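PDB 3PNZ: phosphotriesterase family protein from Listeria monocytogenes serotype 4b str. H7858, which probably hydrolyses phosphorylated sugar lactones, using a pair of zinc ions held in an amidohydrolase-fold barrel. Local coordinates for residues 126-131 and 170-175; 121-126 and 163-168; 157-162 and 188-193; 91-96 and 133-138; 71-76 and 141-146. All coordinates share one frame; numbering follows the deposited sequence.

Interaction 1: 126-131 and 170-175; sequences TTTDKL and IRAVAR. With PO4 (phosphate ion), chain M.
Thr-128 of helix 128-140 lays its methyl over the backbone of helix 164-180, CG2 coming within 3.8 Å of Ala-172 N and 3.6 Å of Arg-175 NH1. OG1 lies beside the backbone N (chi1 -55°), which puts CG2 anti to that N, facing helix 164-180. One turn on, Leu-131 meets the same alanine, CB to CB at 3.8 Å. Arg-175 reaches back across Thr-128 at about a right angle; its NH1 makes a long salt bridge of 4.0 Å with Asp-129 OD1, while NE is bound more firmly by Glu-204. A phosphate, probably from the crystallisation liquor, sits at the N-terminus of helix 128-140, where first-turn N-H groups commonly bind anions: Thr-128 N gives its O4 a nearly straight bond (2.8 Å, 163°). Thr-127 is the N-cap of that helix, its OG1 accepting from Lys-130 N. Thr-128 and Ala-172, both small, have CA atoms 5.4 Å apart, consistent with close packing of neighbouring helices round a TIM barrel.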
# COMPACT_ATOMS: atom_id res chain seq x y z
N THR A 126 -13.91 -13.36 -16.09
CA THR A 126 -13.64 -14.31 -15.02
C THR A 126 -14.64 -14.08 -13.90
O THR A 126 -14.96 -12.94 -13.56
CB THR A 126 -12.20 -14.13 -14.50
OG1 THR A 126 -11.28 -14.36 -15.57
CG2 THR A 126 -11.90 -15.09 -13.36
N THR A 127 -15.17 -15.16 -13.33
CA THR A 127 -16.19 -15.04 -12.29
C THR A 127 -15.56 -14.46 -11.03
O THR A 127 -14.36 -14.61 -10.81
CB THR A 127 -16.81 -16.40 -11.92
OG1 THR A 127 -15.79 -17.24 -11.36
CG2 THR A 127 -17.41 -17.07 -13.15
N THR A 128 -16.37 -13.81 -10.21
CA THR A 128 -15.90 -13.27 -8.95
C THR A 128 -15.17 -14.35 -8.14
O THR A 128 -14.11 -14.10 -7.57
CB THR A 128 -17.05 -12.65 -8.12
OG1 THR A 128 -17.73 -11.66 -8.91
CG2 THR A 128 -16.52 -11.98 -6.87
N ASP A 129 -15.73 -15.55 -8.11
CA ASP A 129 -15.14 -16.63 -7.31
C ASP A 129 -13.75 -17.03 -7.81
O ASP A 129 -12.86 -17.33 -7.02
CB ASP A 129 -16.07 -17.84 -7.25
CG ASP A 129 -17.31 -17.57 -6.40
OD1 ASP A 129 -17.37 -16.52 -5.73
OD2 ASP A 129 -18.22 -18.42 -6.41
N LYS A 130 -13.57 -17.01 -9.12
CA LYS A 130 -12.27 -17.32 -9.70
C LYS A 130 -11.27 -16.19 -9.45
O LYS A 130 -10.08 -16.43 -9.29
CB LYS A 130 -12.39 -17.62 -11.19
CG LYS A 130 -12.97 -19.00 -11.49
CD LYS A 130 -12.04 -20.08 -10.97
CE LYS A 130 -12.64 -21.48 -11.15
NZ LYS A 130 -11.77 -22.52 -10.53
N LEU A 131 -11.74 -14.95 -9.43
CA LEU A 131 -10.87 -13.84 -9.06
C LEU A 131 -10.44 -13.98 -7.59
O LEU A 131 -9.29 -13.74 -7.24
CB LEU A 131 -11.55 -12.49 -9.33
CG LEU A 131 -11.73 -12.14 -10.81
CD1 LEU A 131 -12.51 -10.82 -10.97
CD2 LEU A 131 -10.39 -12.06 -11.53
N ILE A 170 -13.67 -5.56 -5.64
CA ILE A 170 -13.80 -5.35 -4.20
C ILE A 170 -14.39 -6.59 -3.54
O ILE A 170 -13.90 -7.05 -2.51
CB ILE A 170 -14.69 -4.14 -3.84
CG1 ILE A 170 -14.14 -2.85 -4.47
CG2 ILE A 170 -14.81 -4.00 -2.32
CD1 ILE A 170 -14.96 -1.60 -4.13
N ARG A 171 -15.45 -7.13 -4.14
CA ARG A 171 -16.10 -8.31 -3.58
C ARG A 171 -15.17 -9.52 -3.64
O ARG A 171 -15.12 -10.30 -2.69
CB ARG A 171 -17.45 -8.58 -4.27
CG ARG A 171 -18.43 -7.43 -4.12
CD ARG A 171 -19.84 -7.79 -4.60
NE ARG A 171 -20.67 -6.59 -4.71
CZ ARG A 171 -21.33 -6.04 -3.69
NH1 ARG A 171 -21.27 -6.58 -2.48
NH2 ARG A 171 -22.06 -4.95 -3.88
N ALA A 172 -14.41 -9.66 -4.72
CA ALA A 172 -13.46 -10.77 -4.85
C ALA A 172 -12.41 -10.70 -3.73
O ALA A 172 -12.05 -11.72 -3.12
CB ALA A 172 -12.78 -10.74 -6.21
N VAL A 173 -11.92 -9.50 -3.46
CA VAL A 173 -10.91 -9.29 -2.43
C VAL A 173 -11.47 -9.48 -1.02
O VAL A 173 -10.82 -10.08 -0.17
CB VAL A 173 -10.26 -7.90 -2.58
CG1 VAL A 173 -9.42 -7.57 -1.36
CG2 VAL A 173 -9.42 -7.88 -3.85
N ALA A 174 -12.69 -8.99 -0.79
CA ALA A 174 -13.35 -9.21 0.49
C ALA A 174 -13.46 -10.71 0.77
O ALA A 174 -13.18 -11.19 1.87
CB ALA A 174 -14.73 -8.56 0.50
N ARG A 175 -13.86 -11.46 -0.25
CA ARG A 175 -14.03 -12.90 -0.09
C ARG A 175 -12.68 -13.60 0.08
O ARG A 175 -12.59 -14.61 0.79
CB ARG A 175 -14.86 -13.44 -1.24
CG ARG A 175 -16.28 -12.87 -1.20
CD ARG A 175 -17.05 -13.09 -2.49
NE ARG A 175 -18.22 -12.23 -2.54
CZ ARG A 175 -19.13 -12.25 -3.51
NH1 ARG A 175 -19.00 -13.11 -4.52
NH2 ARG A 175 -20.16 -11.42 -3.47
P PO4 M . -20.26 -13.21 -10.95
O1 PO4 M . -20.51 -13.95 -9.65
O2 PO4 M . -20.51 -11.73 -10.75
O3 PO4 M . -21.19 -13.73 -12.02
O4 PO4 M . -18.84 -13.44 -11.38

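Interaction 2: 121-126 and 163-168; sequences EWIENT and TPLEEK
Lys-168 sends its chain across to the end of helix 119-124, where NZ donates to two backbone carbonyls: Thr-126 O at 2.7 Å and Ile-123 O at 2.9 Å. The bond to Ile-123 O runs nearly along the C=O axis (161°), whereas at Thr-126 O the donor is tilted 26° from the carbonyl plane. Water 1 accepts a third bond from NZ at 2.9 Å and gives a weak one to Glu-124 OE2, linking acid and ammonium through solvent. CG anti to the backbone N (chi1 -177°) and a chain extended beyond CG together carry NZ to these carbonyls. The turn itself is tied by Thr-126 OG1, which donates to Trp-122 O, and by Asn-125 ND2, which donates to Glu-121 O. Beside this, Leu-165 CD2 packs on Ile-123 CG2 at 4.0 Å and also lies 3.9 Å from Glu-124 OE1. At the start of helix 164-180, Thr-163 and Glu-166 form a capping box. That helix thus meets the end of helix 119-124 at its first turns; helix 128-140, which follows helix 119-124 in the chain, packs on both, Thr-128 on Lys-168 and Leu-131 on Ile-123.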
# COMPACT_ATOMS: atom_id res chain seq x y z
N GLU A 121 -9.73 -7.74 -20.06
CA GLU A 121 -10.34 -8.93 -20.63
C GLU A 121 -10.44 -10.02 -19.57
O GLU A 121 -11.47 -10.67 -19.43
CB GLU A 121 -9.55 -9.43 -21.85
CG GLU A 121 -10.26 -10.58 -22.57
CD GLU A 121 -9.47 -11.14 -23.74
OE1 GLU A 121 -10.11 -11.56 -24.73
OE2 GLU A 121 -8.22 -11.18 -23.67
N TRP A 122 -9.35 -10.21 -18.83
CA TRP A 122 -9.30 -11.18 -17.75
C TRP A 122 -10.40 -10.94 -16.73
O TRP A 122 -11.20 -11.83 -16.43
CB TRP A 122 -7.93 -11.14 -17.08
CG TRP A 122 -7.84 -11.84 -15.75
CD1 TRP A 122 -8.36 -13.07 -15.42
CD2 TRP A 122 -7.16 -11.37 -14.58
NE1 TRP A 122 -8.05 -13.38 -14.11
CE2 TRP A 122 -7.32 -12.35 -13.58
CE3 TRP A 122 -6.44 -10.21 -14.28
CZ2 TRP A 122 -6.78 -12.21 -12.30
CZ3 TRP A 122 -5.91 -10.06 -13.01
CH2 TRP A 122 -6.08 -11.06 -12.03
N ILE A 123 -10.45 -9.72 -16.20
CA ILE A 123 -11.37 -9.40 -15.12
C ILE A 123 -12.82 -9.43 -15.57
O ILE A 123 -13.70 -9.89 -14.83
CB ILE A 123 -10.99 -8.05 -14.47
CG1 ILE A 123 -9.61 -8.18 -13.81
CG2 ILE A 123 -12.06 -7.62 -13.48
CD1 ILE A 123 -8.96 -6.86 -13.42
N GLU A 124 -13.08 -8.99 -16.79
CA GLU A 124 -14.43 -8.99 -17.33
C GLU A 124 -14.96 -10.42 -17.52
O GLU A 124 -16.13 -10.70 -17.27
CB GLU A 124 -14.48 -8.21 -18.65
CG GLU A 124 -15.83 -8.24 -19.34
CD GLU A 124 -16.95 -7.69 -18.47
OE1 GLU A 124 -17.07 -6.45 -18.37
OE2 GLU A 124 -17.72 -8.50 -17.90
N ASN A 125 -14.08 -11.32 -17.95
CA ASN A 125 -14.50 -12.66 -18.34
C ASN A 125 -14.24 -13.76 -17.31
O ASN A 125 -14.35 -14.95 -17.62
CB ASN A 125 -13.90 -13.02 -19.69
CG ASN A 125 -14.41 -12.13 -20.81
OD1 ASN A 125 -15.55 -12.28 -21.25
ND2 ASN A 125 -13.59 -11.20 -21.25
N THR A 126 -13.91 -13.36 -16.09
CA THR A 126 -13.64 -14.31 -15.02
C THR A 126 -14.64 -14.08 -13.90
O THR A 126 -14.96 -12.94 -13.56
CB THR A 126 -12.20 -14.13 -14.50
OG1 THR A 126 -11.28 -14.36 -15.57
CG2 THR A 126 -11.90 -15.09 -13.36
N THR A 163 -16.80 1.69 -10.48
CA THR A 163 -17.41 1.06 -11.65
C THR A 163 -17.87 -0.35 -11.30
O THR A 163 -17.45 -0.91 -10.29
CB THR A 163 -16.42 0.99 -12.82
OG1 THR A 163 -15.36 0.08 -12.48
CG2 THR A 163 -15.84 2.37 -13.13
N PRO A 164 -18.75 -0.92 -12.13
CA PRO A 164 -19.15 -2.32 -11.93
C PRO A 164 -17.96 -3.28 -11.83
O PRO A 164 -17.97 -4.13 -10.94
CB PRO A 164 -20.00 -2.62 -13.17
CG PRO A 164 -20.64 -1.29 -13.48
CD PRO A 164 -19.56 -0.26 -13.18
N LEU A 165 -16.95 -3.14 -12.68
CA LEU A 165 -15.82 -4.06 -12.63
C LEU A 165 -14.99 -3.83 -11.37
O LEU A 165 -14.48 -4.77 -10.77
CB LEU A 165 -14.93 -3.95 -13.87
CG LEU A 165 -15.39 -4.70 -15.12
CD1 LEU A 165 -14.39 -4.52 -16.24
CD2 LEU A 165 -15.59 -6.18 -14.81
N GLU A 166 -14.85 -2.56 -10.98
CA GLU A 166 -14.12 -2.26 -9.76
C GLU A 166 -14.83 -2.91 -8.58
O GLU A 166 -14.20 -3.52 -7.72
CB GLU A 166 -13.98 -0.75 -9.54
CG GLU A 166 -12.89 -0.12 -10.40
CD GLU A 166 -13.00 1.40 -10.52
OE1 GLU A 166 -13.95 1.98 -9.96
OE2 GLU A 166 -12.13 2.00 -11.17
N GLU A 167 -16.15 -2.77 -8.54
CA GLU A 167 -16.95 -3.35 -7.48
C GLU A 167 -16.78 -4.86 -7.41
O GLU A 167 -16.69 -5.44 -6.32
CB GLU A 167 -18.43 -3.02 -7.69
CG GLU A 167 -19.35 -3.66 -6.67
CD GLU A 167 -20.80 -3.33 -6.92
OE1 GLU A 167 -21.08 -2.28 -7.53
OE2 GLU A 167 -21.67 -4.12 -6.50
N LYS A 168 -16.77 -5.49 -8.58
CA LYS A 168 -16.49 -6.92 -8.68
C LYS A 168 -15.17 -7.28 -7.99
O LYS A 168 -15.12 -8.26 -7.22
CB LYS A 168 -16.45 -7.34 -10.15
CG LYS A 168 -16.23 -8.83 -10.41
CD LYS A 168 -16.04 -9.07 -11.92
CE LYS A 168 -16.40 -10.49 -12.34
NZ LYS A 168 -16.33 -10.64 -13.82
O HOH W 1 -18.59 -9.08 -14.70

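Interaction 3: 157-162 and 188-193; sequences TGYNMI and TEAGTM
Met-193 threads its side chain along the turn of 158-161. Its CB lies 4.0 Å from Thr-157 OG1, CG packs at 3.6 Å from Met-161 N, SD rests 3.5 Å from Asn-160 C, and CE ends against Ile-162 CG1 at 3.8 Å, the two side chains sliding past each other in opposite directions. Bends at chi2 and chi3 (-51° and -74°) curl the thioether around the turn backbone. Beside it, Thr-192 OG1 accepts from Asn-160 N (3.0 Å, 170° at the hydrogen) and donates to Glu-189 O within its own segment, so one hydroxyl joins the two loops. The Asn-160 side chain crosses Thr-192 at about a right angle, its OD1 3.4 Å from Thr-192 CB. Further along, the Tyr-159 ring comes obliquely against Ala-190 CB and Thr-192 CG2, while Glu-189 CB and CG back onto the Gly-158 to Tyr-159 peptide. Water 2 ties the two loops with four bonds: it accepts from Thr-157 OG1 and Glu-189 N, and donates to Gly-158 O and Thr-192 O. Thr-157 OG1 is also bonded to Gln-197 NE2 of helix 194-203. Glu-189 OE1 turns away to His-187, a zinc ligand, which places this junction next to the metal centre. Adjoining loops that follow successive barrel strands, 150-152 and 184-186, and rim the catalytic end are the usual arrangement in the amidohydrolase fold.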
# COMPACT_ATOMS: atom_id res chain seq x y z
N THR A 157 -10.33 1.89 -6.53
CA THR A 157 -11.47 2.49 -7.22
C THR A 157 -11.04 3.77 -7.93
O THR A 157 -9.92 4.25 -7.76
CB THR A 157 -12.64 2.77 -6.24
OG1 THR A 157 -12.17 3.53 -5.12
CG2 THR A 157 -13.26 1.46 -5.72
N GLY A 158 -11.94 4.33 -8.74
CA GLY A 158 -11.59 5.46 -9.58
C GLY A 158 -11.93 6.82 -9.01
O GLY A 158 -12.40 6.94 -7.87
N TYR A 159 -11.68 7.86 -9.81
CA TYR A 159 -11.91 9.22 -9.34
C TYR A 159 -13.41 9.50 -9.24
O TYR A 159 -14.09 9.65 -10.26
CB TYR A 159 -11.23 10.24 -10.25
CG TYR A 159 -11.57 11.65 -9.83
CD1 TYR A 159 -11.16 12.14 -8.60
CD2 TYR A 159 -12.31 12.49 -10.66
CE1 TYR A 159 -11.47 13.43 -8.20
CE2 TYR A 159 -12.63 13.78 -10.28
CZ TYR A 159 -12.20 14.25 -9.05
OH TYR A 159 -12.53 15.52 -8.65
N ASN A 160 -13.91 9.59 -8.01
CA ASN A 160 -15.33 9.82 -7.76
C ASN A 160 -16.23 8.77 -8.42
O ASN A 160 -17.37 9.06 -8.78
CB ASN A 160 -15.75 11.24 -8.16
CG ASN A 160 -15.63 12.22 -7.01
OD1 ASN A 160 -15.43 11.83 -5.86
ND2 ASN A 160 -15.79 13.50 -7.31
N MET A 161 -15.69 7.56 -8.57
CA MET A 161 -16.39 6.47 -9.26
C MET A 161 -16.08 5.11 -8.61
O MET A 161 -14.94 4.88 -8.19
CB MET A 161 -15.96 6.40 -10.73
CG MET A 161 -16.36 7.60 -11.61
SD MET A 161 -15.66 7.52 -13.29
CE MET A 161 -13.96 8.01 -13.00
N ILE A 162 -17.08 4.23 -8.52
CA ILE A 162 -16.81 2.81 -8.33
C ILE A 162 -17.55 2.14 -9.49
O ILE A 162 -18.77 2.09 -9.49
CB ILE A 162 -17.29 2.27 -6.98
CG1 ILE A 162 -16.56 2.98 -5.84
CG2 ILE A 162 -17.03 0.74 -6.90
CD1 ILE A 162 -16.86 2.37 -4.47
N THR A 188 -7.60 4.68 -3.07
CA THR A 188 -8.61 5.66 -3.43
C THR A 188 -7.96 6.63 -4.41
O THR A 188 -6.80 7.03 -4.23
CB THR A 188 -9.19 6.44 -2.23
OG1 THR A 188 -8.16 7.20 -1.58
CG2 THR A 188 -9.86 5.50 -1.23
N GLU A 189 -8.69 6.98 -5.45
CA GLU A 189 -8.16 7.92 -6.44
C GLU A 189 -8.40 9.34 -5.92
O GLU A 189 -9.55 9.75 -5.72
CB GLU A 189 -8.86 7.71 -7.78
CG GLU A 189 -8.23 8.51 -8.91
CD GLU A 189 -6.77 8.16 -9.14
OE1 GLU A 189 -6.42 6.96 -9.11
OE2 GLU A 189 -5.97 9.10 -9.36
N ALA A 190 -7.32 10.07 -5.68
CA ALA A 190 -7.42 11.41 -5.10
C ALA A 190 -8.19 11.39 -3.79
O ALA A 190 -8.85 12.36 -3.43
CB ALA A 190 -8.07 12.39 -6.10
N GLY A 191 -8.12 10.28 -3.07
CA GLY A 191 -8.76 10.22 -1.77
C GLY A 191 -10.28 10.18 -1.79
O GLY A 191 -10.93 10.46 -0.78
N THR A 192 -10.85 9.83 -2.94
CA THR A 192 -12.31 9.75 -3.06
C THR A 192 -12.86 8.33 -2.88
O THR A 192 -12.16 7.33 -3.04
CB THR A 192 -12.78 10.28 -4.43
OG1 THR A 192 -12.34 9.40 -5.47
CG2 THR A 192 -12.24 11.68 -4.68
N MET A 193 -14.15 8.27 -2.53
CA MET A 193 -14.96 7.05 -2.54
C MET A 193 -14.74 6.14 -1.33
O MET A 193 -15.22 5.01 -1.32
CB MET A 193 -14.78 6.26 -3.83
CG MET A 193 -15.08 7.08 -5.10
SD MET A 193 -16.69 7.94 -5.05
CE MET A 193 -17.81 6.57 -5.30
O HOH W 2 -11.47 6.10 -5.48

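Interaction 4: 91-96 and 133-138; sequences GTAGFN and EFVVNE. With PO4 (phosphate ion), chain K.
Val-135 sits at the apolar centre, its two methyls divided between neighbours: CG2 touches Phe-95 CE2 at 3.9 Å and Gly-94 CA at 4.1 Å, while CG1 meets Ala-93 CB at 4.0 Å. With CG1 anti to the backbone N (chi1 178°), the two branches straddle the turn that follows strand 88-92. Phe-95 is also met obliquely by Phe-134, CZ to CD2 at 4.4 Å, and Trp-122 packs edge-to-face on that second ring. Outward, Ala-93 CB lies 3.6 Å from Glu-138 CB and nearer still to its carboxylate. There Gly-94 N donates to Glu-138 OE1 (3.1 Å, 154°), meeting the oxygen almost end-on. At the far end of the 91-96 segment, Asn-96 ND2 donates to a phosphate, probably from the crystallisation liquor, that Lys-97 also binds. Each oxygen of the buried carboxylate thus has a partner, OE1 the Gly-94 N-H and OE2 the Arg-73 guanidinium in a salt bridge, and this would be expected to favour its charged form.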
# COMPACT_ATOMS: atom_id res chain seq x y z
N GLY A 91 4.34 -8.12 0.89
CA GLY A 91 3.86 -8.00 -0.48
C GLY A 91 2.36 -7.86 -0.54
O GLY A 91 1.66 -8.10 0.44
N THR A 92 1.85 -7.46 -1.71
CA THR A 92 0.43 -7.19 -1.84
C THR A 92 -0.21 -7.99 -2.96
O THR A 92 0.24 -7.94 -4.11
CB THR A 92 0.23 -5.69 -2.10
OG1 THR A 92 0.73 -4.96 -0.98
CG2 THR A 92 -1.25 -5.38 -2.32
N ALA A 93 -1.28 -8.70 -2.63
CA ALA A 93 -2.06 -9.44 -3.61
C ALA A 93 -3.22 -8.59 -4.12
O ALA A 93 -3.65 -7.66 -3.46
CB ALA A 93 -2.60 -10.72 -2.98
N GLY A 94 -3.72 -8.90 -5.31
CA GLY A 94 -4.92 -8.24 -5.78
C GLY A 94 -4.69 -7.18 -6.84
O GLY A 94 -3.81 -7.33 -7.68
N PHE A 95 -5.45 -6.09 -6.77
CA PHE A 95 -5.56 -5.13 -7.86
C PHE A 95 -5.29 -3.70 -7.39
O PHE A 95 -5.55 -3.37 -6.24
CB PHE A 95 -6.97 -5.22 -8.47
CG PHE A 95 -7.46 -6.63 -8.67
CD1 PHE A 95 -7.24 -7.29 -9.87
CD2 PHE A 95 -8.12 -7.30 -7.65
CE1 PHE A 95 -7.68 -8.59 -10.06
CE2 PHE A 95 -8.56 -8.60 -7.83
CZ PHE A 95 -8.34 -9.25 -9.04
N ASN A 96 -4.77 -2.85 -8.28
CA ASN A 96 -4.41 -1.46 -7.92
C ASN A 96 -5.45 -0.42 -8.32
O ASN A 96 -5.88 0.37 -7.48
CB ASN A 96 -3.02 -1.10 -8.46
CG ASN A 96 -2.54 0.30 -8.05
OD1 ASN A 96 -1.39 0.66 -8.30
ND2 ASN A 96 -3.42 1.09 -7.43
N GLU A 133 -10.10 -16.81 -6.01
CA GLU A 133 -9.10 -17.88 -6.00
C GLU A 133 -7.71 -17.35 -6.33
O GLU A 133 -6.72 -17.74 -5.70
CB GLU A 133 -9.47 -18.99 -6.99
CG GLU A 133 -10.75 -19.72 -6.68
CD GLU A 133 -10.90 -20.99 -7.50
OE1 GLU A 133 -9.90 -21.42 -8.11
OE2 GLU A 133 -12.02 -21.55 -7.53
N PHE A 134 -7.63 -16.48 -7.33
CA PHE A 134 -6.37 -15.87 -7.73
C PHE A 134 -5.72 -15.11 -6.57
O PHE A 134 -4.52 -15.27 -6.30
CB PHE A 134 -6.58 -14.93 -8.92
CG PHE A 134 -5.46 -13.95 -9.11
CD1 PHE A 134 -4.29 -14.34 -9.74
CD2 PHE A 134 -5.57 -12.65 -8.64
CE1 PHE A 134 -3.25 -13.45 -9.89
CE2 PHE A 134 -4.53 -11.75 -8.79
CZ PHE A 134 -3.37 -12.15 -9.42
N VAL A 135 -6.51 -14.29 -5.88
CA VAL A 135 -6.00 -13.50 -4.76
C VAL A 135 -5.59 -14.41 -3.60
O VAL A 135 -4.55 -14.22 -2.99
CB VAL A 135 -7.03 -12.45 -4.29
CG1 VAL A 135 -6.51 -11.68 -3.08
CG2 VAL A 135 -7.40 -11.50 -5.43
N VAL A 136 -6.43 -15.39 -3.30
CA VAL A 136 -6.12 -16.34 -2.23
C VAL A 136 -4.80 -17.06 -2.51
O VAL A 136 -3.97 -17.23 -1.62
CB VAL A 136 -7.24 -17.38 -2.05
CG1 VAL A 136 -6.80 -18.47 -1.07
CG2 VAL A 136 -8.51 -16.70 -1.55
N ASN A 137 -4.60 -17.46 -3.76
CA ASN A 137 -3.38 -18.18 -4.14
C ASN A 137 -2.13 -17.31 -3.99
O ASN A 137 -1.06 -17.82 -3.64
CB ASN A 137 -3.50 -18.74 -5.56
CG ASN A 137 -4.48 -19.92 -5.64
OD1 ASN A 137 -4.79 -20.55 -4.63
ND2 ASN A 137 -4.97 -20.20 -6.84
N GLU A 138 -2.26 -16.01 -4.23
CA GLU A 138 -1.13 -15.10 -4.04
C GLU A 138 -0.71 -15.01 -2.57
O GLU A 138 0.47 -14.86 -2.25
CB GLU A 138 -1.44 -13.70 -4.62
CG GLU A 138 -1.55 -13.69 -6.13
CD GLU A 138 -1.42 -12.30 -6.74
OE1 GLU A 138 -2.03 -11.34 -6.22
OE2 GLU A 138 -0.70 -12.18 -7.76
P PO4 K . -0.41 3.96 -7.11
O1 PO4 K . 0.40 2.80 -7.64
O2 PO4 K . -1.87 3.60 -7.19
O3 PO4 K . -0.08 4.25 -5.67
O4 PO4 K . -0.10 5.21 -7.90

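Interaction 5: 71-76 and 141-146; sequences YGRRVL and NGLEGT
Arg-73 lies with Leu-143 CD2 directly over the centre of one face of its guanidinium, 3.4 Å from CZ. At the edge of the same group, NH1 donates to Glu-144 OE1 at 3.0 Å in a salt bridge, reaching the anti side of a carboxylate turned 58° from the guanidinium plane. The extended arginine chain runs beside that acid, Arg-73 CG 3.3 Å from Glu-144 OE1. Val-75 CG2 packs on Leu-143 CB at 3.9 Å, and the Leu-76 and Thr-146 side chains run past each other in opposite directions, CD2 to CG2 3.8 Å. This joins the start of helix 75-85 to a type I' turn, 143-146, between helix 128-140 and barrel strand 150-152. Thr-146 N and OG1 both donate to Leu-143 O, holding that turn closed. Two waters link the carboxylate to the 73-75 backbone, water 3 joining OE1 to Arg-73 N and water 4 OE2 to Val-75 N. Lys-106 pairs with OE2, while Arg-73 NH2 goes to Thr-92 O, NE to Thr-67 O and NH1 also to Glu-138.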
# COMPACT_ATOMS: atom_id res chain seq x y z
N TYR A 71 0.29 -3.77 -11.80
CA TYR A 71 1.32 -2.74 -11.72
C TYR A 71 2.72 -3.28 -12.00
O TYR A 71 3.72 -2.70 -11.59
CB TYR A 71 1.25 -2.02 -10.35
CG TYR A 71 1.68 -0.57 -10.42
CD1 TYR A 71 0.89 0.37 -11.07
CD2 TYR A 71 2.87 -0.15 -9.86
CE1 TYR A 71 1.27 1.70 -11.15
CE2 TYR A 71 3.27 1.19 -9.93
CZ TYR A 71 2.46 2.10 -10.58
OH TYR A 71 2.84 3.43 -10.66
N GLY A 72 2.78 -4.42 -12.71
CA GLY A 72 4.04 -4.95 -13.21
C GLY A 72 5.05 -5.35 -12.15
O GLY A 72 6.16 -4.83 -12.11
N ARG A 73 4.68 -6.31 -11.31
CA ARG A 73 5.55 -6.73 -10.24
C ARG A 73 6.86 -7.30 -10.75
O ARG A 73 6.92 -7.91 -11.82
CB ARG A 73 4.87 -7.78 -9.37
CG ARG A 73 3.51 -7.39 -8.80
CD ARG A 73 3.20 -8.36 -7.67
NE ARG A 73 1.88 -8.25 -7.07
CZ ARG A 73 0.85 -9.05 -7.36
NH1 ARG A 73 0.98 -9.99 -8.30
NH2 ARG A 73 -0.30 -8.91 -6.73
N ARG A 74 7.92 -7.09 -9.97
CA ARG A 74 9.19 -7.77 -10.15
C ARG A 74 9.53 -8.44 -8.81
O ARG A 74 10.46 -8.04 -8.11
CB ARG A 74 10.28 -6.77 -10.56
CG ARG A 74 10.09 -6.19 -11.96
CD ARG A 74 10.02 -7.32 -12.98
NE ARG A 74 10.01 -6.88 -14.37
CZ ARG A 74 8.91 -6.64 -15.08
NH1 ARG A 74 7.70 -6.78 -14.55
NH2 ARG A 74 9.03 -6.25 -16.35
N VAL A 75 8.75 -9.46 -8.46
CA VAL A 75 8.81 -10.07 -7.14
C VAL A 75 10.19 -10.64 -6.80
O VAL A 75 10.67 -10.49 -5.68
CB VAL A 75 7.73 -11.16 -6.97
CG1 VAL A 75 7.83 -11.81 -5.60
CG2 VAL A 75 6.35 -10.56 -7.18
N LEU A 76 10.83 -11.30 -7.77
CA LEU A 76 12.14 -11.87 -7.50
C LEU A 76 13.18 -10.80 -7.17
O LEU A 76 14.05 -11.01 -6.33
CB LEU A 76 12.61 -12.76 -8.66
CG LEU A 76 11.74 -14.00 -8.91
CD1 LEU A 76 12.22 -14.76 -10.14
CD2 LEU A 76 11.72 -14.90 -7.69
N ASN A 141 0.02 -19.37 -1.52
CA ASN A 141 1.01 -20.13 -2.27
C ASN A 141 2.21 -19.29 -2.69
O ASN A 141 3.36 -19.70 -2.54
CB ASN A 141 0.37 -20.76 -3.50
CG ASN A 141 -0.73 -21.75 -3.14
OD1 ASN A 141 -0.76 -22.27 -2.03
ND2 ASN A 141 -1.62 -22.02 -4.08
N GLY A 142 1.94 -18.11 -3.25
CA GLY A 142 3.00 -17.21 -3.66
C GLY A 142 2.58 -16.27 -4.77
O GLY A 142 1.62 -16.53 -5.50
N LEU A 143 3.31 -15.17 -4.90
CA LEU A 143 3.05 -14.20 -5.96
C LEU A 143 3.65 -14.62 -7.30
O LEU A 143 4.84 -14.93 -7.39
CB LEU A 143 3.59 -12.83 -5.55
CG LEU A 143 2.87 -12.11 -4.41
CD1 LEU A 143 3.82 -11.20 -3.63
CD2 LEU A 143 1.65 -11.34 -4.92
N GLU A 144 2.82 -14.64 -8.34
CA GLU A 144 3.30 -14.78 -9.72
C GLU A 144 4.26 -15.93 -9.97
O GLU A 144 5.30 -15.76 -10.61
CB GLU A 144 3.94 -13.47 -10.18
CG GLU A 144 3.00 -12.30 -10.03
CD GLU A 144 3.48 -11.05 -10.74
OE1 GLU A 144 2.75 -10.05 -10.68
OE2 GLU A 144 4.57 -11.07 -11.35
N GLY A 145 3.92 -17.11 -9.46
CA GLY A 145 4.73 -18.30 -9.69
C GLY A 145 5.97 -18.41 -8.81
O GLY A 145 6.75 -19.35 -8.96
N THR A 146 6.15 -17.47 -7.89
CA THR A 146 7.29 -17.51 -6.97
C THR A 146 6.82 -18.05 -5.62
O THR A 146 5.62 -18.17 -5.38
CB THR A 146 7.89 -16.11 -6.75
OG1 THR A 146 7.06 -15.37 -5.83
CG2 THR A 146 8.01 -15.34 -8.08
O HOH W 3 2.52 -8.01 -12.29
O HOH W 4 7.23 -10.82 -10.56

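Interactions 1, 2 and 4 form a connected patch of the helical layer round the barrel: 1 and 2 have centres about 9 Å apart and share Thr-126 and helix 164-180, while 1 and 4 are about 10 Å apart and both use helix 128-140. Along the chain the segments of 1 cross those of 2 and 4. Trp-122 of interaction 2 packs against Phe-95 of interaction 4. Interaction 5, its centre about 10 Å from that of 4 and touching it, is the outer closure along the chain, with both segments of 4 lying between its own. Interaction 3 comes after 4 and 5 in sequence, and meets interaction 2 through Glu-166. Together the contacts connect successive strand-helix units round the barrel, ending beside the zinc site.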